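Local coordinates for protein glucose dehydrogenase (Serratia sp. FS14, PDB 7CDY) that belongs to the glucose/sorbosone dehydrogenase family of beta-propeller proteins and binds a calcium ion, at residues Q146-Q151 / I243-G248; Y188-P193 / K225-P230; E217-L222 / E255-Y260. One frame throughout, in Å; residues are numbered along the deposited sequence.

Contact 1 (Q146-Q151 / I243-G248); sequences QRPTAQ and IPEAKG
The backbone of 147-151 is a short 3-10 segment whose first residues, Arg147 and Pro148, face a type I beta turn running from Ile243 to Ala246; the two segments stay well apart, with 7.5 Å between Pro148 CA and Glu245 CA, their nearest pair of CA atoms. Both pieces belong to inter-strand loops of the beta-propeller, one joining strands 137-140 and 160-163, the other joining 216-219 and 259-261, and they meet at the surface. What bridges the gap is a side-on, two-pronged salt bridge between Arg147 and Glu245. Arg147 NE gives a fairly straight bond to Glu245 OE2 (2.8 Å, 166° at the hydrogen), taken on the syn lone pair and close to the guanidinium plane. The second prong, from Arg147 NH1 to Glu245 OE1 at 3.0 Å, is more bent, as fits two planar groups turned 51° against each other. Neither side chain is straight: Arg147 turns at chi3, and Glu245 folds back at chi2 (87°), which lifts its carboxylate toward the arginine. Gripping both carboxylate oxygens limits how far either group can rotate. The turn also supplies apolar neighbours to the guanidinium. Pro244 lies over one face of it, with its CD 3.4 Å from Arg147 NH1, while Ile243 CG2 approaches Arg147 NE obliquely at 4.0 Å. Arg147 also rests on Trp229, a residue of the neighbouring contact at 225-230. Each segment keeps its own shape through local bonds. In the turn, Ala246 N reaches back to Ile243 O; at the start of the 3-10 segment, Gln146 O accepts from both Thr149 N and Thr149 OG1, the hydroxyl oxygen sitting 2.7 Å away in the carbonyl plane.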
# COMPACT_ATOMS: atom_id res chain seq x y z
N GLN A 146 -13.31 -7.05 -10.18
CA GLN A 146 -14.76 -7.06 -10.42
C GLN A 146 -15.23 -5.62 -10.22
O GLN A 146 -15.60 -5.22 -9.11
CB GLN A 146 -15.45 -8.04 -9.49
CG GLN A 146 -15.00 -9.48 -9.72
CD GLN A 146 -15.40 -10.00 -11.09
OE1 GLN A 146 -16.46 -9.65 -11.61
NE2 GLN A 146 -14.56 -10.84 -11.68
N ARG A 147 -15.20 -4.83 -11.29
CA ARG A 147 -15.31 -3.38 -11.18
C ARG A 147 -16.51 -2.89 -10.37
O ARG A 147 -16.32 -2.03 -9.48
CB ARG A 147 -15.24 -2.71 -12.56
CG ARG A 147 -13.95 -2.95 -13.35
CD ARG A 147 -13.94 -2.18 -14.69
NE ARG A 147 -15.12 -2.53 -15.48
CZ ARG A 147 -15.15 -3.52 -16.36
NH1 ARG A 147 -16.28 -3.80 -16.99
NH2 ARG A 147 -14.05 -4.22 -16.63
N PRO A 148 -17.74 -3.35 -10.61
CA PRO A 148 -18.89 -2.76 -9.90
C PRO A 148 -18.88 -3.00 -8.40
O PRO A 148 -19.55 -2.26 -7.67
CB PRO A 148 -20.11 -3.43 -10.54
CG PRO A 148 -19.61 -4.03 -11.81
CD PRO A 148 -18.17 -4.36 -11.59
N THR A 149 -18.13 -4.00 -7.92
CA THR A 149 -18.19 -4.31 -6.49
C THR A 149 -17.61 -3.20 -5.62
O THR A 149 -17.94 -3.14 -4.43
CB THR A 149 -17.52 -5.66 -6.19
OG1 THR A 149 -16.11 -5.58 -6.49
CG2 THR A 149 -18.16 -6.79 -6.98
N ALA A 150 -16.80 -2.30 -6.19
CA ALA A 150 -16.27 -1.18 -5.41
C ALA A 150 -17.39 -0.28 -4.89
O ALA A 150 -17.23 0.37 -3.85
CB ALA A 150 -15.26 -0.37 -6.24
N GLN A 151 -18.52 -0.24 -5.60
CA GLN A 151 -19.67 0.57 -5.21
C GLN A 151 -20.60 -0.14 -4.25
O GLN A 151 -21.48 0.50 -3.68
CB GLN A 151 -20.47 0.97 -6.46
CG GLN A 151 -19.74 1.94 -7.38
CD GLN A 151 -19.55 3.28 -6.72
OE1 GLN A 151 -20.53 3.91 -6.28
NE2 GLN A 151 -18.30 3.73 -6.61
N ILE A 243 -14.40 2.45 -20.03
CA ILE A 243 -14.84 1.54 -18.97
C ILE A 243 -16.37 1.44 -19.03
O ILE A 243 -17.05 2.48 -19.06
CB ILE A 243 -14.37 2.06 -17.60
CG1 ILE A 243 -12.84 1.98 -17.47
CG2 ILE A 243 -15.08 1.34 -16.45
CD1 ILE A 243 -12.25 0.56 -17.48
N PRO A 244 -16.95 0.23 -19.09
CA PRO A 244 -18.38 0.11 -19.39
C PRO A 244 -19.29 0.82 -18.40
O PRO A 244 -20.35 1.32 -18.81
CB PRO A 244 -18.62 -1.40 -19.38
CG PRO A 244 -17.30 -2.00 -19.68
CD PRO A 244 -16.27 -1.08 -19.07
N GLU A 245 -18.93 0.86 -17.12
CA GLU A 245 -19.77 1.46 -16.08
C GLU A 245 -19.57 2.96 -15.95
O GLU A 245 -20.33 3.60 -15.22
CB GLU A 245 -19.46 0.80 -14.73
CG GLU A 245 -19.62 -0.72 -14.70
CD GLU A 245 -18.35 -1.46 -15.13
OE1 GLU A 245 -18.38 -2.70 -15.16
OE2 GLU A 245 -17.33 -0.80 -15.45
N ALA A 246 -18.59 3.53 -16.63
CA ALA A 246 -18.21 4.91 -16.36
C ALA A 246 -19.24 5.88 -16.92
O ALA A 246 -19.68 5.75 -18.07
CB ALA A 246 -16.82 5.22 -16.92
N LYS A 247 -19.60 6.87 -16.12
CA LYS A 247 -20.50 7.93 -16.54
C LYS A 247 -19.78 9.24 -16.80
O LYS A 247 -20.37 10.15 -17.39
CB LYS A 247 -21.58 8.18 -15.48
CG LYS A 247 -22.38 6.93 -15.14
CD LYS A 247 -23.03 6.35 -16.39
CE LYS A 247 -24.33 5.62 -16.09
NZ LYS A 247 -24.33 4.23 -16.64
N GLY A 248 -18.52 9.35 -16.40
CA GLY A 248 -17.78 10.58 -16.63
C GLY A 248 -16.48 10.57 -15.86
O GLY A 248 -16.17 9.64 -15.13

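Contact 2 (Y188-P193 / K225-P230); sequences YGHRNP and KNYGWP. With CA (calcium ion), chain D.
Tyr188 and Gly189 are tied to 225-230 by three backbone hydrogen bonds. Tyr227 N donates to Tyr188 O at 2.8 Å, and Tyr188 N returns a nearly straight bond to Lys225 O, making a single bridge of Tyr188 with Asn226 between segments that run in much the same direction. Farther along, Trp229 N meets Gly189 O at 2.9 Å, coming from above the carbonyl plane rather than along a lone pair. Gly189 O also accepts from a water bound to the calcium ion, while Tyr227 O is itself a calcium ligand at 2.3 Å; four waters and Glu217 complete the seven ligand atoms. The backbone thus reaches the metal both directly and through water. This makes the contact part of the calcium site of the beta-propeller, where the chain entering strand 192-198 runs against the long loop between strands 216-219 and 259-261. In that loop Asn226 OD1 accepts from Gly228 N, an Asx turn, and Asn226 ND2 bonds to Gln151. The same side chain packs across: its CB is a CH-pi partner 3.9 Å from the centroid of the Tyr188 ring, with the amide tilted 32° from that ring. His190 and Tyr227 lie side by side with nearly parallel rings, slid so far that they barely overlap (centroids 5.2 Å apart); His190 is held by Ser187 and Glu209, and the Tyr227 hydroxyl by Leu222 N. At the other end Arg191 stretches over Trp229. With CG anti to the backbone N (chi1 -173°) and an extended chain, its CD makes a CH-pi contact over the indole face, 3.4 Å from the centroid of the six-membered ring and 12° off the normal. Pro230 CB occupies the opposite indole face, and Trp229 NE1 points to Glu143.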
# COMPACT_ATOMS: atom_id res chain seq x y z
N TYR A 188 -15.18 4.09 0.07
CA TYR A 188 -15.49 3.11 -0.96
C TYR A 188 -15.26 3.72 -2.34
O TYR A 188 -14.86 4.88 -2.47
CB TYR A 188 -16.88 2.50 -0.75
CG TYR A 188 -18.08 3.38 -1.03
CD1 TYR A 188 -18.38 4.48 -0.23
CD2 TYR A 188 -18.95 3.06 -2.06
CE1 TYR A 188 -19.51 5.25 -0.48
CE2 TYR A 188 -20.09 3.82 -2.30
CZ TYR A 188 -20.35 4.90 -1.51
OH TYR A 188 -21.48 5.67 -1.77
N GLY A 189 -15.49 2.92 -3.38
CA GLY A 189 -15.24 3.39 -4.73
C GLY A 189 -13.78 3.52 -5.10
O GLY A 189 -13.42 4.43 -5.86
N HIS A 190 -12.94 2.62 -4.60
CA HIS A 190 -11.52 2.56 -4.94
C HIS A 190 -11.27 1.41 -5.91
O HIS A 190 -12.00 0.42 -5.92
CB HIS A 190 -10.70 2.37 -3.66
CG HIS A 190 -10.88 3.47 -2.66
ND1 HIS A 190 -10.40 4.74 -2.86
CD2 HIS A 190 -11.53 3.49 -1.47
CE1 HIS A 190 -10.72 5.50 -1.82
NE2 HIS A 190 -11.41 4.77 -0.97
N ARG A 191 -10.24 1.57 -6.75
CA ARG A 191 -9.92 0.54 -7.74
C ARG A 191 -8.86 -0.45 -7.25
O ARG A 191 -9.20 -1.56 -6.84
CB ARG A 191 -9.53 1.16 -9.08
CG ARG A 191 -9.35 0.14 -10.18
CD ARG A 191 -9.03 0.83 -11.51
NE ARG A 191 -8.71 -0.14 -12.55
CZ ARG A 191 -7.52 -0.71 -12.68
NH1 ARG A 191 -6.53 -0.36 -11.87
NH2 ARG A 191 -7.32 -1.60 -13.63
N ASN A 192 -7.58 -0.08 -7.30
CA ASN A 192 -6.52 -0.93 -6.76
C ASN A 192 -5.48 -0.06 -6.07
O ASN A 192 -4.53 0.43 -6.69
CB ASN A 192 -5.85 -1.79 -7.83
CG ASN A 192 -4.97 -2.84 -7.20
OD1 ASN A 192 -5.27 -3.31 -6.10
ND2 ASN A 192 -3.89 -3.20 -7.87
N PRO A 193 -5.64 0.15 -4.76
CA PRO A 193 -4.76 1.07 -4.02
C PRO A 193 -3.45 0.40 -3.64
O PRO A 193 -3.44 -0.58 -2.90
CB PRO A 193 -5.58 1.44 -2.78
CG PRO A 193 -6.54 0.28 -2.60
CD PRO A 193 -6.79 -0.32 -3.95
N LYS A 225 -17.27 8.46 2.31
CA LYS A 225 -17.25 9.05 0.95
C LYS A 225 -16.94 8.00 -0.13
O LYS A 225 -16.27 7.02 0.10
CB LYS A 225 -16.23 10.19 0.90
CG LYS A 225 -16.77 11.57 1.20
CD LYS A 225 -17.45 11.71 2.46
CE LYS A 225 -17.79 13.18 2.64
NZ LYS A 225 -18.94 13.35 3.55
N ASN A 226 -17.45 8.30 -1.30
CA ASN A 226 -17.36 7.49 -2.53
C ASN A 226 -16.30 8.10 -3.44
O ASN A 226 -16.51 9.17 -3.89
CB ASN A 226 -18.74 7.51 -3.19
CG ASN A 226 -18.87 6.52 -4.32
OD1 ASN A 226 -17.90 6.08 -4.86
ND2 ASN A 226 -20.09 6.23 -4.70
N TYR A 227 -15.26 7.34 -3.79
CA TYR A 227 -14.12 7.78 -4.65
C TYR A 227 -14.40 7.49 -6.14
O TYR A 227 -13.60 7.71 -7.01
CB TYR A 227 -12.76 7.47 -3.99
CG TYR A 227 -12.64 8.37 -2.80
CD1 TYR A 227 -13.25 8.06 -1.60
CD2 TYR A 227 -12.10 9.63 -2.94
CE1 TYR A 227 -13.30 8.96 -0.56
CE2 TYR A 227 -12.13 10.53 -1.90
CZ TYR A 227 -12.75 10.21 -0.72
OH TYR A 227 -12.82 11.15 0.24
N GLY A 228 -15.59 6.97 -6.37
CA GLY A 228 -16.24 6.88 -7.69
C GLY A 228 -15.99 5.68 -8.58
O GLY A 228 -16.75 5.51 -9.50
N TRP A 229 -14.98 4.88 -8.30
CA TRP A 229 -14.70 3.77 -9.24
C TRP A 229 -15.86 2.78 -9.20
O TRP A 229 -16.26 2.41 -8.12
CB TRP A 229 -13.40 3.06 -8.88
CG TRP A 229 -13.09 1.86 -9.73
CD1 TRP A 229 -13.22 0.55 -9.38
CD2 TRP A 229 -12.71 1.86 -11.12
NE1 TRP A 229 -12.89 -0.27 -10.41
CE2 TRP A 229 -12.55 0.50 -11.49
CE3 TRP A 229 -12.39 2.85 -12.05
CZ2 TRP A 229 -12.15 0.12 -12.77
CZ3 TRP A 229 -11.99 2.48 -13.31
CH2 TRP A 229 -11.86 1.13 -13.65
N PRO A 230 -16.38 2.26 -10.33
CA PRO A 230 -16.03 2.54 -11.73
C PRO A 230 -16.97 3.52 -12.44
O PRO A 230 -16.91 3.62 -13.66
CB PRO A 230 -16.17 1.17 -12.38
CG PRO A 230 -17.36 0.58 -11.68
CD PRO A 230 -17.29 1.10 -10.24
CA CA D . -11.59 7.97 -8.13
O HOH W 1 -11.27 5.96 -6.82
O HOH W 2 -12.17 6.40 -9.86
O HOH W 3 -12.86 9.46 -9.47
O HOH W 4 -11.29 9.86 -6.59

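Contact 3 (E217-L222 / E255-Y260); sequences ELNIPL and EQPLHY. With CA (calcium ion), chain D.
Glu217 lays the CB-CG part of its side chain obliquely across the ring of Pro257, with Glu217 CB and Pro257 CB 3.9 Å apart. Glu217 is on strand 216-219 and Pro257 just before strand 259-261, the antiparallel last pair of a four-stranded propeller blade. Leu218 and His259 form a hydrogen-bonded pair in which Leu218 N donates almost straight to His259 O (2.8 Å). The return is irregular: Leu258 and His259 both face Leu218, a classic beta bulge. Leu218 O accepts from His259 N at 3.3 Å and, at a poorer angle, from Leu258 N in a weak bond. The bulge turns Leu258 toward the other strand, where its CD2 is 3.9 Å from Leu218 CD2 and also touches Ile220 CD1; Trp206 of the neighbouring strand 205-210 packs on Ile220 and Leu258. The end of the Glu217 side chain is engaged in polar contacts. Extended beyond CG, it carries its carboxylate past the proline to the calcium ion and binds it with both oxygens, OE1 at 2.5 Å and OE2 at 2.4 Å; Tyr227 O is the other protein ligand. Asn219 serves Glu217 as a second-shell residue. Its ND2 donates to Glu217 OE1 on the anti side (3.1 Å, 168° at the hydrogen), and also bonds to Glu207, so the amide helps to fix the carboxylate's rotation. The amide's other end, Asn219 OD1, is set close over Pro257 CA and receives a hydrogen bond from one of the calcium-bound waters. That water donates to Glu255 O too, linking both segments to the metal. A second water joins the segments past the bulge, accepting from Ile220 N and donating to Gln256 O at 3.1 Å.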
# COMPACT_ATOMS: atom_id res chain seq x y z
N GLU A 217 -4.54 7.87 -9.49
CA GLU A 217 -5.10 8.91 -8.63
C GLU A 217 -4.43 8.94 -7.27
O GLU A 217 -4.07 7.90 -6.70
CB GLU A 217 -6.56 8.63 -8.25
CG GLU A 217 -7.52 8.58 -9.38
CD GLU A 217 -8.94 8.34 -8.90
OE1 GLU A 217 -9.17 7.99 -7.71
OE2 GLU A 217 -9.84 8.52 -9.72
N LEU A 218 -4.35 10.15 -6.72
CA LEU A 218 -4.03 10.40 -5.32
C LEU A 218 -5.27 11.00 -4.65
O LEU A 218 -5.84 11.96 -5.17
CB LEU A 218 -2.87 11.40 -5.24
CG LEU A 218 -2.43 11.92 -3.88
CD1 LEU A 218 -1.79 10.81 -3.07
CD2 LEU A 218 -1.45 13.06 -4.06
N ASN A 219 -5.69 10.42 -3.52
CA ASN A 219 -6.90 10.82 -2.80
C ASN A 219 -6.59 11.09 -1.33
O ASN A 219 -5.65 10.54 -0.76
CB ASN A 219 -7.96 9.70 -2.85
CG ASN A 219 -8.49 9.45 -4.25
OD1 ASN A 219 -9.14 10.32 -4.83
ND2 ASN A 219 -8.25 8.26 -4.80
N ILE A 220 -7.43 11.91 -0.70
CA ILE A 220 -7.47 12.04 0.76
C ILE A 220 -8.81 11.48 1.22
O ILE A 220 -9.82 12.20 1.21
CB ILE A 220 -7.27 13.49 1.23
CG1 ILE A 220 -5.96 14.09 0.70
CG2 ILE A 220 -7.31 13.58 2.76
CD1 ILE A 220 -5.81 15.59 0.98
N PRO A 221 -8.89 10.21 1.60
CA PRO A 221 -10.21 9.57 1.77
C PRO A 221 -10.91 9.99 3.05
O PRO A 221 -10.37 9.82 4.15
CB PRO A 221 -9.89 8.08 1.78
CG PRO A 221 -8.42 8.02 2.15
CD PRO A 221 -7.78 9.24 1.60
N LEU A 222 -12.12 10.49 2.91
CA LEU A 222 -12.96 10.92 4.01
C LEU A 222 -13.99 9.84 4.37
O LEU A 222 -14.43 9.08 3.51
CB LEU A 222 -13.68 12.21 3.62
CG LEU A 222 -12.76 13.38 3.26
CD1 LEU A 222 -13.57 14.58 2.81
CD2 LEU A 222 -11.87 13.74 4.45
N GLU A 255 -16.26 11.73 -4.98
CA GLU A 255 -15.21 12.68 -4.65
C GLU A 255 -14.11 12.65 -5.70
O GLU A 255 -13.68 11.58 -6.14
CB GLU A 255 -14.60 12.34 -3.29
CG GLU A 255 -15.54 12.48 -2.12
CD GLU A 255 -15.85 13.93 -1.78
OE1 GLU A 255 -14.95 14.65 -1.31
OE2 GLU A 255 -17.01 14.35 -2.02
N GLN A 256 -13.63 13.82 -6.06
CA GLN A 256 -12.54 13.91 -7.01
C GLN A 256 -11.21 13.55 -6.35
O GLN A 256 -11.03 13.73 -5.14
CB GLN A 256 -12.45 15.32 -7.57
CG GLN A 256 -13.47 15.60 -8.65
CD GLN A 256 -13.12 14.87 -9.92
OE1 GLN A 256 -12.11 15.17 -10.55
NE2 GLN A 256 -13.96 13.91 -10.32
N PRO A 257 -10.26 13.03 -7.12
CA PRO A 257 -8.90 12.88 -6.58
C PRO A 257 -8.28 14.23 -6.27
O PRO A 257 -8.68 15.27 -6.82
CB PRO A 257 -8.15 12.15 -7.70
CG PRO A 257 -8.94 12.39 -8.92
CD PRO A 257 -10.37 12.57 -8.51
N LEU A 258 -7.34 14.22 -5.34
CA LEU A 258 -6.52 15.40 -5.09
C LEU A 258 -5.65 15.70 -6.30
O LEU A 258 -5.44 16.86 -6.67
CB LEU A 258 -5.66 15.13 -3.85
CG LEU A 258 -4.64 16.20 -3.51
CD1 LEU A 258 -5.38 17.47 -3.18
CD2 LEU A 258 -3.78 15.74 -2.35
N HIS A 259 -5.15 14.65 -6.94
CA HIS A 259 -4.27 14.76 -8.08
C HIS A 259 -4.45 13.50 -8.91
O HIS A 259 -4.71 12.43 -8.36
CB HIS A 259 -2.82 14.87 -7.60
CG HIS A 259 -1.88 15.46 -8.59
ND1 HIS A 259 -1.86 16.81 -8.88
CD2 HIS A 259 -0.95 14.88 -9.38
CE1 HIS A 259 -0.95 17.04 -9.81
NE2 HIS A 259 -0.37 15.89 -10.12
N TYR A 260 -4.32 13.63 -10.22
CA TYR A 260 -4.51 12.48 -11.10
C TYR A 260 -3.53 12.53 -12.26
O TYR A 260 -2.98 13.59 -12.58
CB TYR A 260 -5.95 12.36 -11.61
CG TYR A 260 -6.46 13.58 -12.34
CD1 TYR A 260 -6.27 13.74 -13.71
CD2 TYR A 260 -7.12 14.59 -11.66
CE1 TYR A 260 -6.73 14.86 -14.37
CE2 TYR A 260 -7.59 15.71 -12.31
CZ TYR A 260 -7.38 15.84 -13.66
OH TYR A 260 -7.84 16.97 -14.31
CA CA D . -11.59 7.97 -8.13
O HOH W 4 -11.29 9.86 -6.59
O HOH W 5 -9.32 13.15 -2.62
O HOH W 2 -12.17 6.40 -9.86
O HOH W 1 -11.27 5.96 -6.82
O HOH W 3 -12.86 9.46 -9.47

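Contacts 2 and 3 share the calcium ion and its four waters: 225-230 gives a backbone carbonyl, 217-222 a carboxylate. They also touch directly where Asn226 O meets Glu255 N, a probable hydrogen bond. Contact 2 is buried and mixes backbone bonds with aromatic packing; contact 3, partly buried, is a strand pairing with a bulge, a small leucine-isoleucine patch and a metal-binding carboxylate. Contact 1 sits at the surface and depends on one salt bridge, its centre about 17 Å from that of contact 3, and the two do not touch. Gln151 NE2 ties it to contact 2 through Trp229 O. The long loop between strands 216-219 and 259-261 supplies 225-230, 243-248 and the first part of 255-260.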